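Local coordinates for protein aminoglycoside phosphotransferase (PDB 4PDY) that probably transfers a phosphoryl group to a small-molecule substrate, as a member of the aminoglycoside phosphotransferase family, and binds a free histidine in this crystal, at residues Ala56-Ser61 with Thr104-Glu109; Pro21-Ala26 with Asn43-Thr48; Ala65-Met70 with Ala95-His100. All coordinates share one frame; numbering follows the deposited sequence. Where two conformers were deposited one is given.

The three contacts lie in the N-terminal lobe of a kinase-like fold, on one side of the chain's centre. Contact 2 comes first along the chain and closes before contact 1 opens; contact 3 is nested inside the loop that contact 1 closes. Contact 1 is the antiparallel pair of strands 54-60 and 103-109. Strand 44-49 of contact 2 adjoins strand 54-60, and strand 98-100 of contact 3 adjoins strand 103-109, so all three reach one sheet. The centre of contact 1 is about 9 Å from each of the others, whose centres are about 17 Å apart. Together they join the N-terminal segment and helix 64-79 to the sheet that borders the histidine pocket.

Contact 1. Residues Ala56-Ser61 with Thr104-Glu109; sequences AAKRSS and TYYVTE
Lys58 CB lies over one face of the Tyr106 ring, 4.0 Å from the ring centroid in a CH-pi contact. CB sits toward the rim, and the two side chains run alongside each other in the same direction. Tyr106 has CG between its backbone N and carbonyl carbon (chi1 64°), which stands the ring beside the lysine.

The other sheet face carries Arg59 and Tyr105, again side by side. The NE of Arg59 donates to Tyr105 OH at 3.1 Å, with the hydroxyl tilted out of the guanidinium plane. The guanidinium and ring planes are 73° apart, so this is not a flat stack. Arg59 CB approaches Tyr105 CE1 at 3.6 Å. The arginine's NH1 is held by the carbonyl of Pro21.

Strands 54-60 and 103-109 are antiparallel neighbours in the N-lobe sheet. Lys58 N donates to Tyr106 O at 2.8 Å, and Tyr106 N returns a bond to Lys58 O. Ala56 with Thr108 and Ser60 with Thr104 form the flanking hydrogen-bonded pairs. A water donates to both Ala56 O and Tyr106 O, giving each carbonyl a second partner.

Ala56 also touches the bound histidine. Lys58 NZ, by a salt bridge, and Tyr106 OH, by a hydrogen bond, both meet Glu245 OE2. One carboxylate oxygen therefore holds the ends of two side chains from neighbouring strands, while the backbone bonds fix the strand that brings Ala56 to the pocket.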
# COMPACT_ATOMS: atom_id res chain seq x y z
N ALA A 56 -2.36 8.97 19.08
CA ALA A 56 -2.43 7.61 18.57
C ALA A 56 -1.19 6.85 19.05
O ALA A 56 -0.06 7.25 18.72
CB ALA A 56 -2.43 7.64 17.05
N ALA A 57 -1.38 5.77 19.79
CA ALA A 57 -0.28 4.95 20.28
C ALA A 57 -0.31 3.62 19.53
O ALA A 57 -1.34 2.97 19.42
CB ALA A 57 -0.44 4.74 21.77
N LYS A 58 0.85 3.24 19.00
CA LYS A 58 0.98 2.04 18.20
C LYS A 58 1.88 1.03 18.90
O LYS A 58 3.01 1.37 19.28
CB LYS A 58 1.59 2.39 16.85
CG LYS A 58 1.82 1.19 15.92
CD LYS A 58 0.53 0.53 15.46
CE LYS A 58 0.75 -0.68 14.57
NZ LYS A 58 1.28 -0.28 13.25
N ARG A 59 1.36 -0.18 19.07
CA ARG A 59 2.13 -1.33 19.46
C ARG A 59 2.66 -1.96 18.17
O ARG A 59 1.88 -2.35 17.28
CB ARG A 59 1.26 -2.34 20.18
CG ARG A 59 2.01 -3.59 20.60
CD ARG A 59 1.09 -4.63 21.21
NE ARG A 59 0.75 -4.34 22.61
CZ ARG A 59 -0.46 -4.03 23.08
NH1 ARG A 59 -1.52 -3.89 22.30
NH2 ARG A 59 -0.58 -3.85 24.39
N SER A 60 3.98 -2.04 18.06
CA SER A 60 4.63 -2.53 16.85
C SER A 60 5.63 -3.63 17.20
O SER A 60 6.03 -3.79 18.36
CB SER A 60 5.33 -1.37 16.13
OG SER A 60 5.98 -1.79 14.93
N SER A 61 6.00 -4.42 16.20
CA SER A 61 7.09 -5.36 16.33
C SER A 61 8.34 -4.89 15.58
O SER A 61 9.32 -5.63 15.52
CB SER A 61 6.64 -6.76 15.91
OG SER A 61 5.81 -7.32 16.94
N THR A 104 7.70 -2.61 20.47
CA THR A 104 8.15 -1.25 20.31
C THR A 104 6.90 -0.38 20.20
O THR A 104 6.10 -0.55 19.30
CB THR A 104 9.01 -1.09 19.03
OG1 THR A 104 10.15 -1.96 19.12
CG2 THR A 104 9.46 0.35 18.81
N TYR A 105 6.71 0.52 21.15
CA TYR A 105 5.58 1.44 21.16
C TYR A 105 6.03 2.80 20.68
O TYR A 105 7.06 3.30 21.12
CB TYR A 105 5.03 1.55 22.58
CG TYR A 105 4.47 0.26 23.13
CD1 TYR A 105 3.15 -0.11 22.86
CD2 TYR A 105 5.25 -0.60 23.87
CE1 TYR A 105 2.62 -1.28 23.36
CE2 TYR A 105 4.74 -1.79 24.35
CZ TYR A 105 3.44 -2.14 24.08
OH TYR A 105 2.89 -3.29 24.59
N TYR A 106 5.21 3.43 19.85
CA TYR A 106 5.44 4.82 19.50
C TYR A 106 4.13 5.55 19.37
O TYR A 106 3.10 4.94 19.11
CB TYR A 106 6.32 4.95 18.23
CG TYR A 106 5.71 4.40 16.97
CD1 TYR A 106 4.91 5.19 16.17
CD2 TYR A 106 6.01 3.11 16.53
CE1 TYR A 106 4.32 4.70 15.02
CE2 TYR A 106 5.43 2.62 15.37
CZ TYR A 106 4.60 3.43 14.60
OH TYR A 106 4.02 2.97 13.43
N VAL A 107 4.20 6.86 19.59
CA VAL A 107 3.02 7.70 19.75
C VAL A 107 3.13 8.86 18.78
O VAL A 107 4.19 9.46 18.61
CB VAL A 107 2.96 8.23 21.21
CG1 VAL A 107 1.80 9.17 21.40
CG2 VAL A 107 2.88 7.09 22.22
N THR A 108 1.99 9.21 18.18
CA THR A 108 1.88 10.41 17.35
C THR A 108 0.72 11.28 17.81
O THR A 108 -0.21 10.85 18.52
CB THR A 108 1.67 10.10 15.85
OG1 THR A 108 0.42 9.48 15.64
CG2 THR A 108 2.76 9.20 15.30
N GLU A 109 0.81 12.55 17.43
CA GLU A 109 -0.33 13.45 17.59
C GLU A 109 -1.45 12.83 16.78
O GLU A 109 -1.20 12.15 15.77
CB GLU A 109 -0.00 14.86 17.05
CG GLU A 109 1.19 15.57 17.69
CD GLU A 109 0.99 16.06 19.13
OE1 GLU A 109 -0.16 16.21 19.60
OE2 GLU A 109 2.01 16.33 19.81
O HOH W 1 1.50 5.93 16.72

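Contact 2. Residues Pro21-Ala26 with Asn43-Thr48; sequences PLIPQA and NIEVWT
Glu45 reaches Ile23 because its CG is anti to the backbone N (chi1 -166°) and its chain stays extended at chi2 (173°). Ile23 has CG1 anti to its own carbonyl carbon, which directs that branch to the carboxylate. The contact fastens the segment before helix 25-28 to strand 44-49, in the N-terminal lobe of the kinase-like fold.

The carboxylate binds in two directions. Ile23 N donates to Glu45 OE1 at 2.8 Å, almost straight, and meets its syn lone pair. Trp47 NE1 donates to Glu45 OE2, also at 2.8 Å. That oxygen is approached on its anti side, from somewhat out of the carboxylate plane, and it lies close to the plane of the indole. Trp47 and Glu45 are two positions apart on the same strand, so the indole steadies the acid that receives the incoming backbone.

Arg38 NH1, on the neighbouring strand 35-41, forms a salt bridge to Glu45 OE2 and also bonds to Ile23 O, tying the two segments together from outside them. Its positive charge probably favours the ionised acid.

Apolar atoms pack around this polar group. Ile23 CG1 comes within 3.3 Å of Glu45 OE1. The CD1 of Ile23 reaches on to Trp47 CZ2 at 4.2 Å and also meets Glu45 CB. Leu22 crosses the glutamate side chain at about a right angle, and its CD2 is 3.5 Å from Glu45 OE1. The buried acid thus sits between isoleucine, leucine and tryptophan.

A water completes the join: it donates to Glu45 OE1 at 2.8 Å and to the carbonyl oxygen of Pro21 at 3.0 Å.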
# COMPACT_ATOMS: atom_id res chain seq x y z
N PRO A 21 -5.26 -6.21 23.31
CA PRO A 21 -4.77 -5.94 24.66
C PRO A 21 -4.46 -4.43 24.88
O PRO A 21 -3.90 -3.77 24.02
CB PRO A 21 -3.51 -6.80 24.77
CG PRO A 21 -3.58 -7.77 23.64
CD PRO A 21 -4.38 -7.11 22.56
N LEU A 22 -4.88 -3.86 26.01
CA LEU A 22 -4.53 -2.48 26.33
C LEU A 22 -3.01 -2.38 26.47
O LEU A 22 -2.35 -3.32 26.94
CB LEU A 22 -5.20 -2.00 27.62
CG LEU A 22 -6.62 -1.44 27.49
CD1 LEU A 22 -7.25 -1.37 28.87
CD2 LEU A 22 -6.65 -0.07 26.82
N ILE A 23 -2.47 -1.26 26.05
CA ILE A 23 -1.06 -0.98 26.27
C ILE A 23 -0.81 -0.93 27.78
O ILE A 23 -1.62 -0.35 28.51
CB ILE A 23 -0.65 0.33 25.56
CG1 ILE A 23 -0.80 0.15 24.04
CG2 ILE A 23 0.75 0.78 25.98
CD1 ILE A 23 -0.54 1.38 23.22
N PRO A 24 0.30 -1.51 28.26
CA PRO A 24 0.55 -1.43 29.70
C PRO A 24 0.66 0.02 30.18
O PRO A 24 1.25 0.86 29.51
CB PRO A 24 1.87 -2.19 29.88
CG PRO A 24 1.91 -3.11 28.71
CD PRO A 24 1.29 -2.37 27.59
N GLN A 25 0.09 0.32 31.35
CA GLN A 25 0.17 1.67 31.92
C GLN A 25 1.59 2.16 32.05
O GLN A 25 1.85 3.35 31.89
CB GLN A 25 -0.50 1.71 33.29
CG GLN A 25 -0.47 3.07 33.99
CD GLN A 25 -1.17 4.17 33.21
OE1 GLN A 25 -2.32 4.02 32.79
NE2 GLN A 25 -0.48 5.30 33.02
N ALA A 26 2.54 1.27 32.34
CA ALA A 26 3.92 1.71 32.51
C ALA A 26 4.46 2.36 31.23
O ALA A 26 5.30 3.25 31.29
CB ALA A 26 4.82 0.56 32.94
N ASN A 43 -6.11 -0.65 14.76
CA ASN A 43 -4.79 -1.17 15.13
C ASN A 43 -3.94 -0.17 15.92
O ASN A 43 -2.74 -0.37 16.09
CB ASN A 43 -4.01 -1.67 13.92
CG ASN A 43 -3.47 -0.54 13.07
OD1 ASN A 43 -3.84 0.62 13.25
ND2 ASN A 43 -2.57 -0.87 12.14
N ILE A 44 -4.57 0.90 16.40
CA ILE A 44 -3.92 1.80 17.35
C ILE A 44 -4.75 1.92 18.61
O ILE A 44 -5.87 1.42 18.69
CB ILE A 44 -3.60 3.19 16.74
CG1 ILE A 44 -4.84 3.89 16.20
CG2 ILE A 44 -2.54 3.06 15.64
CD1 ILE A 44 -5.59 4.66 17.25
N GLU A 45 -4.13 2.52 19.61
CA GLU A 45 -4.82 2.88 20.83
C GLU A 45 -4.90 4.39 20.90
O GLU A 45 -3.94 5.10 20.67
CB GLU A 45 -4.04 2.33 22.03
CG GLU A 45 -4.82 2.36 23.32
CD GLU A 45 -4.08 1.67 24.45
OE1 GLU A 45 -4.10 0.42 24.51
OE2 GLU A 45 -3.49 2.37 25.30
N VAL A 46 -6.09 4.89 21.23
CA VAL A 46 -6.31 6.32 21.37
C VAL A 46 -6.10 6.71 22.82
O VAL A 46 -6.68 6.09 23.71
CB VAL A 46 -7.74 6.70 20.93
CG1 VAL A 46 -7.99 8.22 21.06
CG2 VAL A 46 -7.99 6.22 19.53
N TRP A 47 -5.25 7.69 23.05
CA TRP A 47 -5.00 8.26 24.37
C TRP A 47 -5.55 9.69 24.42
O TRP A 47 -5.28 10.47 23.51
CB TRP A 47 -3.50 8.34 24.63
CG TRP A 47 -2.78 7.06 24.75
CD1 TRP A 47 -3.30 5.79 24.69
CD2 TRP A 47 -1.37 6.90 24.94
NE1 TRP A 47 -2.30 4.86 24.86
CE2 TRP A 47 -1.11 5.52 25.03
CE3 TRP A 47 -0.32 7.80 25.11
CZ2 TRP A 47 0.18 5.03 25.21
CZ3 TRP A 47 0.96 7.30 25.29
CH2 TRP A 47 1.18 5.93 25.36
N THR A 48 -6.29 10.03 25.47
CA THR A 48 -6.94 11.32 25.56
C THR A 48 -6.58 11.99 26.88
O THR A 48 -6.61 11.33 27.93
CB THR A 48 -8.45 11.13 25.42
OG1 THR A 48 -8.74 10.40 24.21
CG2 THR A 48 -9.15 12.43 25.35
O HOH W 2 -4.89 -1.34 22.48

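Contact 3. Residues Ala65-Met70 with Ala95-His100; sequences AHCRIM and APYVRH
Arg68 and Tyr97 carry the polar part of this contact between helix 64-79 and the segment leading into strand 98-100. The helix lies against the sheet in the N-terminal lobe of the kinase-like fold. The NH2 of Arg68 donates to Tyr97 OH at 3.3 Å, a rather long bond with an angle of 142° at the hydrogen. The hydroxyl is tilted out of the guanidinium plane. The two side chains cross at about a right angle, and the guanidinium and ring planes are 79° apart. This rules out a flat cation-pi stack.

Van der Waals contacts accompany the bond. Tyr97 CE2 and Pro96 CG lie over the guanidinium. Arg68 CG meets the tyrosine ring at its edge, in the ring plane, 4.0 Å from Tyr97 CE2. The arginine chain is extended from CG to NE, which carries its end past the ring to the proline. There Pro96 CD approaches Arg68 NH1 at 3.7 Å. Pro96 also touches Val71, further along the helix.

The sulfur contact is on the buried side. With SG anti to the backbone N (chi1 -169°), the Cys67 thiol points across to the tyrosine, and SG packs on Tyr97 CB at 3.9 Å. It stands 5.2 Å from the centroid of the Tyr97 ring, in an oblique sulfur-aromatic contact. Cys67 also touches Ile62, just ahead of the helix.

A water joins the two polar groups. It lies at the guanidinium edge, where it accepts a weak bond from Arg68 NE, and it is 3.2 Å from Tyr97 OH.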
# COMPACT_ATOMS: atom_id res chain seq x y z
N ALA A 65 15.99 0.10 16.18
CA ALA A 65 16.84 0.74 15.17
C ALA A 65 16.02 1.19 13.94
O ALA A 65 16.28 2.24 13.35
CB ALA A 65 17.95 -0.19 14.73
N HIS A 66 15.04 0.37 13.58
CA HIS A 66 14.15 0.67 12.47
C HIS A 66 13.27 1.86 12.82
O HIS A 66 13.09 2.79 12.04
CB HIS A 66 13.36 -0.59 12.13
CG HIS A 66 12.41 -0.45 10.98
ND1 HIS A 66 11.60 -1.48 10.57
CD2 HIS A 66 12.08 0.61 10.20
CE1 HIS A 66 10.82 -1.08 9.59
NE2 HIS A 66 11.09 0.19 9.35
N CYS A 67 12.76 1.87 14.05
CA CYS A 67 11.95 3.03 14.47
C CYS A 67 12.76 4.33 14.37
O CYS A 67 12.26 5.36 13.92
CB CYS A 67 11.40 2.82 15.89
SG CYS A 67 10.16 4.01 16.40
N ARG A 68 14.02 4.28 14.79
CA ARG A 68 14.89 5.45 14.70
C ARG A 68 15.10 5.96 13.27
O ARG A 68 14.96 7.17 13.04
CB ARG A 68 16.22 5.22 15.41
CG ARG A 68 16.02 5.11 16.91
CD ARG A 68 17.35 5.02 17.62
NE ARG A 68 17.15 4.88 19.06
CZ ARG A 68 16.98 5.88 19.91
NH1 ARG A 68 16.97 7.15 19.51
NH2 ARG A 68 16.80 5.60 21.20
N ILE A 69 15.45 5.07 12.33
CA ILE A 69 15.61 5.54 10.95
C ILE A 69 14.29 6.05 10.36
O ILE A 69 14.28 6.99 9.56
CB ILE A 69 16.32 4.52 10.05
CG1 ILE A 69 16.76 5.23 8.76
CG2 ILE A 69 15.42 3.35 9.74
CD1 ILE A 69 17.54 4.36 7.80
N MSE A 70 13.18 5.43 10.75
CA MSE A 70 11.88 5.85 10.28
C MSE A 70 11.61 7.30 10.70
O MSE A 70 11.20 8.14 9.89
CB MSE A 70 10.83 4.87 10.82
CG MSE A 70 9.44 5.13 10.27
SE MSE A 70 8.16 3.86 11.05
CE MSE A 70 8.27 4.49 12.90
N ALA A 95 13.13 9.95 24.02
CA ALA A 95 13.21 8.78 23.14
C ALA A 95 12.01 8.77 22.21
O ALA A 95 10.92 9.18 22.59
CB ALA A 95 13.25 7.50 23.94
N PRO A 96 12.19 8.30 20.96
CA PRO A 96 11.06 8.26 20.02
C PRO A 96 10.13 7.04 20.15
O PRO A 96 9.14 6.94 19.44
CB PRO A 96 11.76 8.27 18.66
CG PRO A 96 13.05 7.59 18.94
CD PRO A 96 13.47 7.97 20.31
N TYR A 97 10.46 6.11 21.05
CA TYR A 97 9.67 4.91 21.28
C TYR A 97 9.87 4.48 22.72
O TYR A 97 10.78 4.98 23.38
CB TYR A 97 10.12 3.77 20.32
CG TYR A 97 11.57 3.39 20.53
CD1 TYR A 97 11.96 2.56 21.56
CD2 TYR A 97 12.55 3.95 19.76
CE1 TYR A 97 13.28 2.27 21.80
CE2 TYR A 97 13.90 3.66 19.97
CZ TYR A 97 14.25 2.83 21.00
OH TYR A 97 15.57 2.55 21.23
N VAL A 98 9.06 3.51 23.13
CA VAL A 98 9.26 2.77 24.37
C VAL A 98 9.36 1.29 23.96
O VAL A 98 8.50 0.80 23.25
CB VAL A 98 8.10 2.94 25.38
CG1 VAL A 98 8.31 2.09 26.62
CG2 VAL A 98 7.97 4.39 25.78
N ARG A 99 10.37 0.62 24.48
CA ARG A 99 10.53 -0.81 24.24
C ARG A 99 10.12 -1.51 25.54
O ARG A 99 10.70 -1.24 26.59
CB ARG A 99 11.99 -1.12 23.90
CG ARG A 99 12.29 -2.56 23.61
CD ARG A 99 11.78 -2.94 22.24
NE ARG A 99 12.08 -4.33 22.00
CZ ARG A 99 11.58 -5.06 21.03
NH1 ARG A 99 10.76 -4.52 20.14
NH2 ARG A 99 11.95 -6.33 20.93
N HIS A 100 9.14 -2.40 25.46
CA HIS A 100 8.66 -3.10 26.67
C HIS A 100 7.97 -4.40 26.27
O HIS A 100 7.15 -4.42 25.34
CB HIS A 100 7.69 -2.20 27.43
CG HIS A 100 7.26 -2.74 28.76
ND1 HIS A 100 8.13 -2.93 29.81
CD2 HIS A 100 6.03 -3.08 29.22
CE1 HIS A 100 7.45 -3.38 30.85
NE2 HIS A 100 6.18 -3.49 30.52
O HOH W 3 17.76 1.59 19.06